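Local coordinates for probable porin (Pseudomonas aeruginosa, PDB 4FSP), which probably acts as an outer-membrane porin, a beta-barrel channel that lets small solutes cross the membrane, at residues E21-S26 / F56-G61; L27-F32 / L401-P406; S213-E218 / Q225-L230. All coordinates share one frame; numbering follows the deposited sequence.

Contact 1: E21-S26 / F56-G61; sequences EDSRAS and FDYRSG. With C8E ((hydroxyethyloxy)tri(ethyloxy)octane), chain B.
Tyr58 OH donates to Ser23 OG (2.9 Å). The tyrosine CG is anti to the backbone N (chi1 167°), which lays the ring along the strand pair and carries its hydroxyl to the serine. Its two faces are used differently: Ser60 N lies off-centre over one, while C1 of the detergent C8E (chain B) sits 4.1 Å above the centre of the other. Ala25 CB meets the ring edge, 4.1 Å from Tyr58 CD1 and equally far from Phe56 CE1.

The face of Arg24, Ser26, Asp57 and Arg59 carries the charged groups. The aliphatic base of Arg59 packs over the Arg24 guanidinium, Arg59 CB being 3.7 Å from Arg24 NH1, and the two guanidinium planes are turned 67° apart. A water in the plane of the Arg24 group accepts a bond from its NH1 and lies 2.8 Å from Asp22 O. The bend of the Arg59 chain at chi2 (-80°) turns its NE back to a salt bridge with Asp57 OD1, 3.1 Å away, on the syn lone pair of the carboxylate; this probably eases the crowding of two positive groups.

Beneath these side chains, Arg24 with Arg59 and Ser26 with Asp57 form antiparallel hydrogen-bonded pairs, the Arg59 N to Arg24 O bond measuring 2.8 Å. Ser23 OG is itself held by a hydrogen bond with Phe19 O, which positions it for the tyrosine. The ladder is the open end of the hairpin 24-38/47-59 in the barrel wall, continued by strand 67-80 beyond 56-59 and by residues following strand 394-406 beside Ala25.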
loop_
_atom_site.group_PDB
_atom_site.type_symbol
_atom_site.label_atom_id
_atom_site.label_comp_id
_atom_site.label_asym_id
_atom_site.label_seq_id
_atom_site.Cartn_x
_atom_site.Cartn_y
_atom_site.Cartn_z
ATOM N N GLU A 21 -20.963 -0.344 -23.481
ATOM C CA GLU A 21 -22.000 0.456 -22.812
ATOM C C GLU A 21 -21.626 0.860 -21.387
ATOM O O GLU A 21 -21.870 1.989 -20.976
ATOM C CB GLU A 21 -23.346 -0.286 -22.801
ATOM C CG GLU A 21 -24.438 0.416 -21.999
ATOM C CD GLU A 21 -24.820 1.755 -22.601
ATOM O OE1 GLU A 21 -24.649 1.939 -23.821
ATOM O OE2 GLU A 21 -25.304 2.631 -21.862
ATOM N N ASP A 22 -21.020 -0.051 -20.637
ATOM C CA ASP A 22 -20.648 0.258 -19.265
ATOM C C ASP A 22 -19.204 0.743 -19.137
ATOM O O ASP A 22 -18.681 0.881 -18.021
ATOM C CB ASP A 22 -20.890 -0.965 -18.367
ATOM C CG ASP A 22 -22.315 -1.471 -18.461
ATOM O OD1 ASP A 22 -23.219 -0.633 -18.668
ATOM O OD2 ASP A 22 -22.532 -2.691 -18.339
ATOM N N SER A 23 -18.554 1.004 -20.267
ATOM C CA SER A 23 -17.187 1.502 -20.214
ATOM C C SER A 23 -17.155 2.834 -19.488
ATOM O O SER A 23 -18.070 3.650 -19.633
ATOM C CB SER A 23 -16.602 1.668 -21.618
ATOM O OG SER A 23 -16.290 0.402 -22.191
ATOM N N ARG A 24 -16.114 3.043 -18.688
ATOM C CA ARG A 24 -15.830 4.364 -18.137
ATOM C C ARG A 24 -14.340 4.687 -18.169
ATOM O O ARG A 24 -13.489 3.801 -18.252
ATOM C CB ARG A 24 -16.362 4.488 -16.708
ATOM C CG ARG A 24 -15.721 3.545 -15.726
ATOM C CD ARG A 24 -16.554 3.468 -14.462
ATOM N NE ARG A 24 -15.749 3.145 -13.289
ATOM C CZ ARG A 24 -15.377 1.914 -12.956
ATOM N NH1 ARG A 24 -15.724 0.885 -13.720
ATOM N NH2 ARG A 24 -14.649 1.716 -11.862
ATOM N N ALA A 25 -14.024 5.966 -18.104
ATOM C CA ALA A 25 -12.637 6.368 -18.103
ATOM C C ALA A 25 -12.478 7.747 -17.486
ATOM O O ALA A 25 -13.423 8.552 -17.447
ATOM C CB ALA A 25 -12.055 6.339 -19.520
ATOM N N SER A 26 -11.270 7.997 -16.995
ATOM C CA SER A 26 -10.914 9.279 -16.425
ATOM C C SER A 26 -9.456 9.574 -16.713
ATOM O O SER A 26 -8.654 8.676 -17.026
ATOM C CB SER A 26 -11.118 9.252 -14.921
ATOM O OG SER A 26 -10.315 8.239 -14.343
ATOM N N PHE A 56 -4.317 8.055 -17.826
ATOM C CA PHE A 56 -5.561 7.640 -18.463
ATOM C C PHE A 56 -5.998 6.289 -17.898
ATOM O O PHE A 56 -5.317 5.272 -18.079
ATOM C CB PHE A 56 -5.342 7.549 -19.972
ATOM C CG PHE A 56 -6.526 7.030 -20.744
ATOM C CD1 PHE A 56 -7.620 7.844 -20.993
ATOM C CD2 PHE A 56 -6.519 5.740 -21.266
ATOM C CE1 PHE A 56 -8.707 7.370 -21.729
ATOM C CE2 PHE A 56 -7.598 5.262 -22.008
ATOM C CZ PHE A 56 -8.693 6.078 -22.236
ATOM N N ASP A 57 -7.133 6.275 -17.208
ATOM C CA ASP A 57 -7.604 5.054 -16.558
ATOM C C ASP A 57 -8.927 4.631 -17.170
ATOM O O ASP A 57 -9.960 5.241 -16.911
ATOM C CB ASP A 57 -7.760 5.273 -15.051
ATOM C CG ASP A 57 -8.097 3.992 -14.293
ATOM O OD1 ASP A 57 -8.549 3.015 -14.918
ATOM O OD2 ASP A 57 -7.927 3.967 -13.053
ATOM N N TYR A 58 -8.879 3.566 -17.965
ATOM C CA TYR A 58 -10.048 3.050 -18.668
ATOM C C TYR A 58 -10.493 1.698 -18.114
ATOM O O TYR A 58 -9.671 0.806 -17.904
ATOM C CB TYR A 58 -9.723 2.891 -20.153
ATOM C CG TYR A 58 -10.744 2.080 -20.907
ATOM C CD1 TYR A 58 -11.943 2.651 -21.316
ATOM C CD2 TYR A 58 -10.512 0.748 -21.222
ATOM C CE1 TYR A 58 -12.894 1.913 -22.022
ATOM C CE2 TYR A 58 -11.466 -0.006 -21.918
ATOM C CZ TYR A 58 -12.649 0.586 -22.319
ATOM O OH TYR A 58 -13.592 -0.148 -23.021
ATOM N N ARG A 59 -11.799 1.541 -17.916
ATOM C CA ARG A 59 -12.374 0.290 -17.419
ATOM C C ARG A 59 -13.580 -0.080 -18.280
ATOM O O ARG A 59 -14.598 0.619 -18.257
ATOM C CB ARG A 59 -12.849 0.458 -15.967
ATOM C CG ARG A 59 -11.810 0.993 -14.983
ATOM C CD ARG A 59 -10.872 -0.097 -14.524
ATOM N NE ARG A 59 -9.772 0.421 -13.711
ATOM C CZ ARG A 59 -9.678 0.286 -12.390
ATOM N NH1 ARG A 59 -10.621 -0.357 -11.711
ATOM N NH2 ARG A 59 -8.633 0.795 -11.748
ATOM N N SER A 60 -13.481 -1.174 -19.033
ATOM C CA SER A 60 -14.602 -1.602 -19.866
ATOM C C SER A 60 -15.666 -2.212 -18.969
ATOM O O SER A 60 -15.406 -2.503 -17.804
ATOM C CB SER A 60 -14.161 -2.664 -20.864
ATOM O OG SER A 60 -14.082 -3.939 -20.214
ATOM N N GLY A 61 -16.863 -2.397 -19.516
ATOM C CA GLY A 61 -17.845 -3.280 -18.907
ATOM C C GLY A 61 -17.543 -4.720 -19.319
ATOM O O GLY A 61 -16.408 -5.043 -19.673
HETATM C C1 C8E B . -10.183 2.847 -25.186
HETATM C C2 C8E B . -11.513 2.447 -25.816
HETATM C C3 C8E B . -12.642 3.374 -25.378
HETATM C C4 C8E B . -14.000 2.687 -25.468
HETATM C C5 C8E B . -15.079 3.600 -26.041
HETATM C C6 C8E B . -16.471 3.268 -25.495
HETATM C C7 C8E B . -17.475 4.373 -25.822
HETATM C C8 C8E B . -18.918 3.978 -25.524
HETATM O O9 C8E B . -19.283 4.306 -24.199
HETATM C C10 C8E B . -20.206 5.370 -24.131
HETATM C C11 C8E B . -21.336 5.018 -23.169
HETATM O O12 C8E B . -21.013 5.490 -21.885
HETATM C C13 C8E B . -21.457 6.819 -21.727
HETATM O O HOH W 1 -16.748 -0.147 -16.294
#

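Contact 2: L27-F32 / L401-P406; sequences LALRNF and LTYELP
Leu27 and Leu405 both hold CG anti to the backbone N (chi1 165° and 173°), a shared setting that lets their branches cross with Leu27 CD2 4.1 Å from Leu405 CD2. They belong to the seam of the beta-barrel, where the first wall strand, 24-38, pairs antiparallel with the last, 394-406, and closes the cylinder. Leu27, Leu29 and Asn31 face Leu405, Tyr403 and Leu401 in antiparallel hydrogen-bonded pairs. Each pair makes two backbone bonds, among them one of 2.6 Å from Leu29 N to Tyr403 O.

Their side chains share the face on which Leu27 touches a detergent molecule, consistent with a surface turned to the membrane. Asn31 adds its CB to this layer, 3.8 Å from Leu401 CB, and its amide is tied across the hairpin to Gln52 and Trp50.

The other face carries Arg30, Thr402 and Glu404 beside the small Ala28. Arg30 and Thr402 run side by side there, and the Thr402 methyl CG2 lies 3.8 Å from Arg30 NH1, while Arg30 NE makes weak bonds to the backbone carbonyls of Arg139 and Leu140. Glu404 bends at chi2, so that Glu404 OE2 makes a weak hydrogen bond with Ser26 OG and Glu404 OE1 rests 3.4 Å from Ala28 CB.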
loop_
_atom_site.group_PDB
_atom_site.type_symbol
_atom_site.label_atom_id
_atom_site.label_comp_id
_atom_site.label_asym_id
_atom_site.label_seq_id
_atom_site.Cartn_x
_atom_site.Cartn_y
_atom_site.Cartn_z
ATOM N N LEU A 27 -9.125 10.850 -16.598
ATOM C CA LEU A 27 -7.772 11.325 -16.747
ATOM C C LEU A 27 -7.371 11.916 -15.408
ATOM O O LEU A 27 -8.057 12.811 -14.893
ATOM C CB LEU A 27 -7.740 12.418 -17.812
ATOM C CG LEU A 27 -6.486 13.293 -17.875
ATOM C CD1 LEU A 27 -5.306 12.474 -18.363
ATOM C CD2 LEU A 27 -6.702 14.506 -18.773
ATOM N N ALA A 28 -6.278 11.426 -14.826
ATOM C CA ALA A 28 -5.758 12.033 -13.591
ATOM C C ALA A 28 -4.529 12.896 -13.867
ATOM O O ALA A 28 -3.618 12.487 -14.600
ATOM C CB ALA A 28 -5.449 10.966 -12.527
ATOM N N LEU A 29 -4.517 14.094 -13.286
ATOM C CA LEU A 29 -3.400 15.018 -13.449
ATOM C C LEU A 29 -2.681 15.140 -12.124
ATOM O O LEU A 29 -3.306 15.403 -11.090
ATOM C CB LEU A 29 -3.905 16.394 -13.878
ATOM C CG LEU A 29 -4.543 16.469 -15.267
ATOM C CD1 LEU A 29 -5.069 17.867 -15.548
ATOM C CD2 LEU A 29 -3.521 16.093 -16.293
ATOM N N ARG A 30 -1.368 14.955 -12.133
ATOM C CA ARG A 30 -0.636 14.918 -10.866
ATOM C C ARG A 30 0.702 15.633 -10.953
ATOM O O ARG A 30 1.611 15.196 -11.670
ATOM C CB ARG A 30 -0.417 13.471 -10.460
ATOM C CG ARG A 30 -0.172 13.229 -8.998
ATOM C CD ARG A 30 -0.424 11.755 -8.735
ATOM N NE ARG A 30 0.524 11.169 -7.798
ATOM C CZ ARG A 30 0.306 11.091 -6.496
ATOM N NH1 ARG A 30 -0.823 11.574 -6.000
ATOM N NH2 ARG A 30 1.208 10.539 -5.695
ATOM N N ASN A 31 0.814 16.739 -10.227
ATOM C CA ASN A 31 2.086 17.427 -10.104
ATOM C C ASN A 31 2.717 17.078 -8.757
ATOM O O ASN A 31 2.111 17.289 -7.700
ATOM C CB ASN A 31 1.905 18.935 -10.263
ATOM C CG ASN A 31 3.218 19.656 -10.499
ATOM O OD1 ASN A 31 3.766 20.278 -9.591
ATOM N ND2 ASN A 31 3.735 19.567 -11.722
ATOM N N PHE A 32 3.928 16.529 -8.805
ATOM C CA PHE A 32 4.602 16.019 -7.612
ATOM C C PHE A 32 5.982 16.668 -7.435
ATOM O O PHE A 32 6.807 16.665 -8.354
ATOM C CB PHE A 32 4.695 14.491 -7.716
ATOM C CG PHE A 32 5.674 13.851 -6.769
ATOM C CD1 PHE A 32 5.494 13.920 -5.393
ATOM C CD2 PHE A 32 6.752 13.127 -7.265
ATOM C CE1 PHE A 32 6.397 13.301 -4.523
ATOM C CE2 PHE A 32 7.657 12.507 -6.408
ATOM C CZ PHE A 32 7.480 12.591 -5.034
ATOM N N LEU A 401 -0.086 18.150 -6.210
ATOM C CA LEU A 401 -1.208 18.866 -6.771
ATOM C C LEU A 401 -1.935 17.838 -7.619
ATOM O O LEU A 401 -1.347 17.276 -8.538
ATOM C CB LEU A 401 -0.694 19.996 -7.655
ATOM C CG LEU A 401 -1.701 21.060 -8.080
ATOM C CD1 LEU A 401 -2.524 21.476 -6.890
ATOM C CD2 LEU A 401 -0.954 22.259 -8.647
ATOM N N THR A 402 -3.190 17.552 -7.293
ATOM C CA THR A 402 -3.929 16.524 -8.021
ATOM C C THR A 402 -5.226 17.057 -8.583
ATOM O O THR A 402 -5.892 17.912 -7.976
ATOM C CB THR A 402 -4.281 15.300 -7.158
ATOM O OG1 THR A 402 -5.096 15.709 -6.053
ATOM C CG2 THR A 402 -3.028 14.611 -6.654
ATOM N N TYR A 403 -5.571 16.536 -9.754
ATOM C CA TYR A 403 -6.857 16.798 -10.365
ATOM C C TYR A 403 -7.337 15.552 -11.105
ATOM O O TYR A 403 -6.571 14.933 -11.857
ATOM C CB TYR A 403 -6.775 17.995 -11.320
ATOM C CG TYR A 403 -8.136 18.480 -11.735
ATOM C CD1 TYR A 403 -8.928 19.200 -10.857
ATOM C CD2 TYR A 403 -8.642 18.198 -12.989
ATOM C CE1 TYR A 403 -10.177 19.639 -11.224
ATOM C CE2 TYR A 403 -9.896 18.633 -13.365
ATOM C CZ TYR A 403 -10.657 19.354 -12.479
ATOM O OH TYR A 403 -11.907 19.794 -12.837
ATOM N N GLU A 404 -8.602 15.193 -10.886
ATOM C CA GLU A 404 -9.209 14.018 -11.517
ATOM C C GLU A 404 -10.345 14.418 -12.463
ATOM O O GLU A 404 -11.338 15.007 -12.029
ATOM C CB GLU A 404 -9.746 13.061 -10.452
ATOM C CG GLU A 404 -10.669 11.976 -10.984
ATOM C CD GLU A 404 -9.909 10.750 -11.443
ATOM O OE1 GLU A 404 -8.745 10.905 -11.871
ATOM O OE2 GLU A 404 -10.464 9.631 -11.364
ATOM N N LEU A 405 -10.202 14.081 -13.744
ATOM C CA LEU A 405 -11.154 14.496 -14.775
ATOM C C LEU A 405 -11.833 13.292 -15.418
ATOM O O LEU A 405 -11.184 12.527 -16.131
ATOM C CB LEU A 405 -10.437 15.311 -15.853
ATOM C CG LEU A 405 -11.229 15.704 -17.102
ATOM C CD1 LEU A 405 -12.329 16.697 -16.760
ATOM C CD2 LEU A 405 -10.304 16.269 -18.171
ATOM N N PRO A 406 -13.141 13.115 -15.164
ATOM C CA PRO A 406 -13.918 12.028 -15.778
ATOM C C PRO A 406 -14.149 12.276 -17.262
ATOM O O PRO A 406 -14.596 13.364 -17.623
ATOM C CB PRO A 406 -15.256 12.089 -15.031
ATOM C CG PRO A 406 -15.361 13.497 -14.561
ATOM C CD PRO A 406 -13.953 13.913 -14.229
#

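Contact 3: S213-E218 / Q225-L230. With C8E ((hydroxyethyloxy)tri(ethyloxy)octane), chain G; C8E ((hydroxyethyloxy)tri(ethyloxy)octane), chain I; C8E ((hydroxyethyloxy)tri(ethyloxy)octane), chain J.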
loop_
_atom_site.group_PDB
_atom_site.type_symbol
_atom_site.label_atom_id
_atom_site.label_comp_id
_atom_site.label_asym_id
_atom_site.label_seq_id
_atom_site.Cartn_x
_atom_site.Cartn_y
_atom_site.Cartn_z
ATOM N N SER A 213 -8.003 -12.389 8.473
ATOM C CA SER A 213 -7.370 -12.676 7.196
ATOM C C SER A 213 -6.133 -13.555 7.340
ATOM O O SER A 213 -5.360 -13.406 8.287
ATOM C CB SER A 213 -6.938 -11.365 6.528
ATOM O OG SER A 213 -8.052 -10.514 6.355
ATOM N N TYR A 214 -5.946 -14.446 6.371
ATOM C CA TYR A 214 -4.697 -15.177 6.207
ATOM C C TYR A 214 -4.182 -14.962 4.789
ATOM O O TYR A 214 -4.941 -15.092 3.821
ATOM C CB TYR A 214 -4.883 -16.684 6.445
ATOM C CG TYR A 214 -3.656 -17.434 6.020
ATOM C CD1 TYR A 214 -2.590 -17.594 6.888
ATOM C CD2 TYR A 214 -3.530 -17.926 4.723
ATOM C CE1 TYR A 214 -1.435 -18.253 6.482
ATOM C CE2 TYR A 214 -2.386 -18.556 4.306
ATOM C CZ TYR A 214 -1.342 -18.731 5.187
ATOM O OH TYR A 214 -0.209 -19.389 4.748
ATOM N N HIS A 215 -2.894 -14.667 4.646
ATOM C CA HIS A 215 -2.305 -14.536 3.309
ATOM C C HIS A 215 -0.911 -15.135 3.253
ATOM O O HIS A 215 -0.136 -15.055 4.222
ATOM C CB HIS A 215 -2.269 -13.077 2.855
ATOM C CG HIS A 215 -3.632 -12.500 2.638
ATOM N ND1 HIS A 215 -4.185 -12.360 1.388
ATOM C CD2 HIS A 215 -4.568 -12.074 3.521
ATOM C CE1 HIS A 215 -5.401 -11.846 1.503
ATOM N NE2 HIS A 215 -5.662 -11.680 2.786
ATOM N N TYR A 216 -0.612 -15.749 2.112
ATOM C CA TYR A 216 0.679 -16.369 1.872
ATOM C C TYR A 216 1.318 -15.701 0.659
ATOM O O TYR A 216 0.657 -15.480 -0.355
ATOM C CB TYR A 216 0.507 -17.868 1.610
ATOM C CG TYR A 216 1.805 -18.545 1.284
ATOM C CD1 TYR A 216 2.644 -18.998 2.295
ATOM C CD2 TYR A 216 2.204 -18.726 -0.034
ATOM C CE1 TYR A 216 3.843 -19.614 2.001
ATOM C CE2 TYR A 216 3.396 -19.339 -0.339
ATOM C CZ TYR A 216 4.220 -19.778 0.686
ATOM O OH TYR A 216 5.418 -20.398 0.405
ATOM N N GLY A 217 2.597 -15.377 0.760
ATOM C CA GLY A 217 3.300 -14.799 -0.362
ATOM C C GLY A 217 4.668 -15.432 -0.469
ATOM O O GLY A 217 5.308 -15.733 0.545
ATOM N N GLU A 218 5.142 -15.619 -1.694
ATOM C CA GLU A 218 6.437 -16.250 -1.883
ATOM C C GLU A 218 7.140 -15.657 -3.085
ATOM O O GLU A 218 6.648 -15.781 -4.211
ATOM C CB GLU A 218 6.249 -17.771 -2.079
ATOM C CG GLU A 218 7.534 -18.519 -2.396
ATOM C CD GLU A 218 7.331 -20.017 -2.550
ATOM O OE1 GLU A 218 6.389 -20.570 -1.936
ATOM O OE2 GLU A 218 8.114 -20.644 -3.295
ATOM N N GLN A 225 6.333 -15.648 3.071
ATOM C CA GLN A 225 5.828 -14.944 4.242
ATOM C C GLN A 225 4.396 -15.369 4.534
ATOM O O GLN A 225 3.565 -15.409 3.633
ATOM C CB GLN A 225 5.905 -13.436 4.015
ATOM C CG GLN A 225 5.207 -12.558 5.050
ATOM C CD GLN A 225 5.537 -11.074 4.829
ATOM O OE1 GLN A 225 4.657 -10.258 4.510
ATOM N NE2 GLN A 225 6.814 -10.728 4.984
ATOM N N HIS A 226 4.125 -15.713 5.791
ATOM C CA HIS A 226 2.764 -16.018 6.225
ATOM C C HIS A 226 2.234 -14.800 6.962
ATOM O O HIS A 226 2.942 -14.211 7.775
ATOM C CB HIS A 226 2.740 -17.230 7.170
ATOM C CG HIS A 226 3.159 -18.516 6.528
ATOM N ND1 HIS A 226 2.270 -19.354 5.884
ATOM C CD2 HIS A 226 4.367 -19.125 6.447
ATOM C CE1 HIS A 226 2.914 -20.411 5.429
ATOM N NE2 HIS A 226 4.191 -20.302 5.760
ATOM N N PHE A 227 0.996 -14.417 6.672
ATOM C CA PHE A 227 0.368 -13.287 7.352
ATOM C C PHE A 227 -0.928 -13.722 8.002
ATOM O O PHE A 227 -1.716 -14.460 7.392
ATOM C CB PHE A 227 0.052 -12.156 6.357
ATOM C CG PHE A 227 -0.850 -11.091 6.921
ATOM C CD1 PHE A 227 -2.241 -11.212 6.849
ATOM C CD2 PHE A 227 -0.314 -9.975 7.549
ATOM C CE1 PHE A 227 -3.076 -10.229 7.388
ATOM C CE2 PHE A 227 -1.151 -8.980 8.092
ATOM C CZ PHE A 227 -2.533 -9.108 8.006
ATOM N N LEU A 228 -1.183 -13.218 9.211
ATOM C CA LEU A 228 -2.465 -13.443 9.886
ATOM C C LEU A 228 -2.881 -12.138 10.513
ATOM O O LEU A 228 -2.084 -11.499 11.200
ATOM C CB LEU A 228 -2.351 -14.521 10.969
ATOM C CG LEU A 228 -3.656 -14.882 11.694
ATOM C CD1 LEU A 228 -4.679 -15.473 10.704
ATOM C CD2 LEU A 228 -3.393 -15.875 12.828
ATOM N N GLY A 229 -4.123 -11.734 10.275
ATOM C CA GLY A 229 -4.577 -10.439 10.740
ATOM C C GLY A 229 -6.012 -10.419 11.233
ATOM O O GLY A 229 -6.845 -11.237 10.843
ATOM N N LEU A 230 -6.314 -9.461 12.093
ATOM C CA LEU A 230 -7.653 -9.325 12.656
ATOM C C LEU A 230 -7.968 -7.843 12.739
ATOM O O LEU A 230 -7.171 -7.068 13.292
ATOM C CB LEU A 230 -7.697 -9.931 14.072
ATOM C CG LEU A 230 -9.028 -9.716 14.815
ATOM C CD1 LEU A 230 -10.120 -10.510 14.132
ATOM C CD2 LEU A 230 -8.943 -10.113 16.317
HETATM C C1 C8E G . 8.227 -23.188 -0.137
HETATM C C2 C8E G . 7.316 -24.349 -0.491
HETATM C C3 C8E G . 6.438 -24.661 0.707
HETATM C C4 C8E G . 4.985 -24.713 0.269
HETATM C C5 C8E G . 4.142 -23.822 1.166
HETATM C C6 C8E G . 2.832 -23.460 0.487
HETATM C C7 C8E G . 1.804 -23.052 1.533
HETATM C C8 C8E G . 0.690 -22.241 0.900
HETATM O O9 C8E G . -0.568 -22.593 1.441
HETATM C C10 C8E G . -1.397 -21.464 1.629
HETATM C C11 C8E G . -2.860 -21.842 1.427
HETATM O O12 C8E G . -3.678 -20.725 1.690
HETATM C C13 C8E G . -5.045 -20.978 1.441
HETATM C C14 C8E G . -5.785 -19.674 1.155
HETATM C C4 C8E I . -6.960 -20.836 6.284
HETATM C C5 C8E I . -5.488 -20.835 6.664
HETATM C C6 C8E I . -4.638 -21.731 5.769
HETATM C C7 C8E I . -3.267 -21.882 6.420
HETATM C C8 C8E I . -2.300 -22.749 5.625
HETATM O O9 C8E I . -0.983 -22.543 6.101
HETATM C C10 C8E I . -0.102 -23.602 5.773
HETATM C C11 C8E I . 1.322 -23.201 6.137
HETATM O O12 C8E I . 2.282 -24.120 5.647
HETATM C C1 C8E J . -7.734 -16.399 8.538
HETATM C C2 C8E J . -9.158 -16.787 8.895
HETATM C C3 C8E J . -9.476 -16.004 10.164
HETATM C C4 C8E J . -9.754 -16.967 11.309
HETATM C C5 C8E J . -10.420 -16.165 12.443
HETATM C C6 C8E J . -11.707 -16.909 12.849
HETATM C C7 C8E J . -12.337 -16.308 14.124
HETATM C C8 C8E J . -13.514 -17.227 14.465
HETATM O O9 C8E J . -14.341 -16.711 15.536
HETATM C C10 C8E J . -15.546 -17.502 15.507
HETATM C C11 C8E J . -16.541 -16.979 16.527
HETATM O O12 C8E J . -17.791 -16.980 15.798
#
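Hairpin strands 210-219 and 223-235 meet here, with Tyr214, Tyr216 and His226 carrying the contact on one face. Tyr214 and His226 lie alongside each other, pointing the same way, and a hydrogen bond of 2.7 Å joins Tyr214 OH to His226 ND1; either atom could be the donor. His226 has CG anti to its carbonyl carbon (chi1 -65°), and from there its imidazole also receives the edge of Tyr216 on its face. That offset edge-to-face pair has planes at 61° and brings Tyr216 CD1 within 3.4 Å of His226 CE1. Tyr216 OH in turn donates to Glu218 OE1, on the anti side of the carboxylate.

In the barrel wall this face probably looks to the membrane, for detergent chains pass over it: C7 of C8E (chain I) is 3.9 Å above the centre of the Tyr214 ring, and C8 of C8E (chain G) is over that of Tyr216. Leu228 CD1 touches C1 of C8E (chain J) and also lies 3.3 Å from Ser213 O.

On the reverse face, Ser213 OG and His215 NE2 are both bonded to Asp203 OD1. The Phe227 ring folds over Gly229, which has no side chain, and its CE1 comes 4.1 Å from Ser213 CB, its CD1 4.2 Å from His215 CD2.

Contacts 1 and 2 are adjacent portions of the wall, their centres about 17 Å apart, and both draw on strand 24-38: contact 1 pairs it with its hairpin partner 47-59, contact 2 with the final strand 394-406. Their segments alternate along the chain, and they touch through Ser26, which packs against Leu405 and Pro406. Contact 3, between strands 210-219 and 223-235, lies within the long loop that contact 2 closes and follows contact 1 in sequence. Its centre is about 34 Å from that of contact 2, on the opposite side of the chain's centre. Local hairpins thus build the barrel wall, while the pairing of distant chain ends completes the ring.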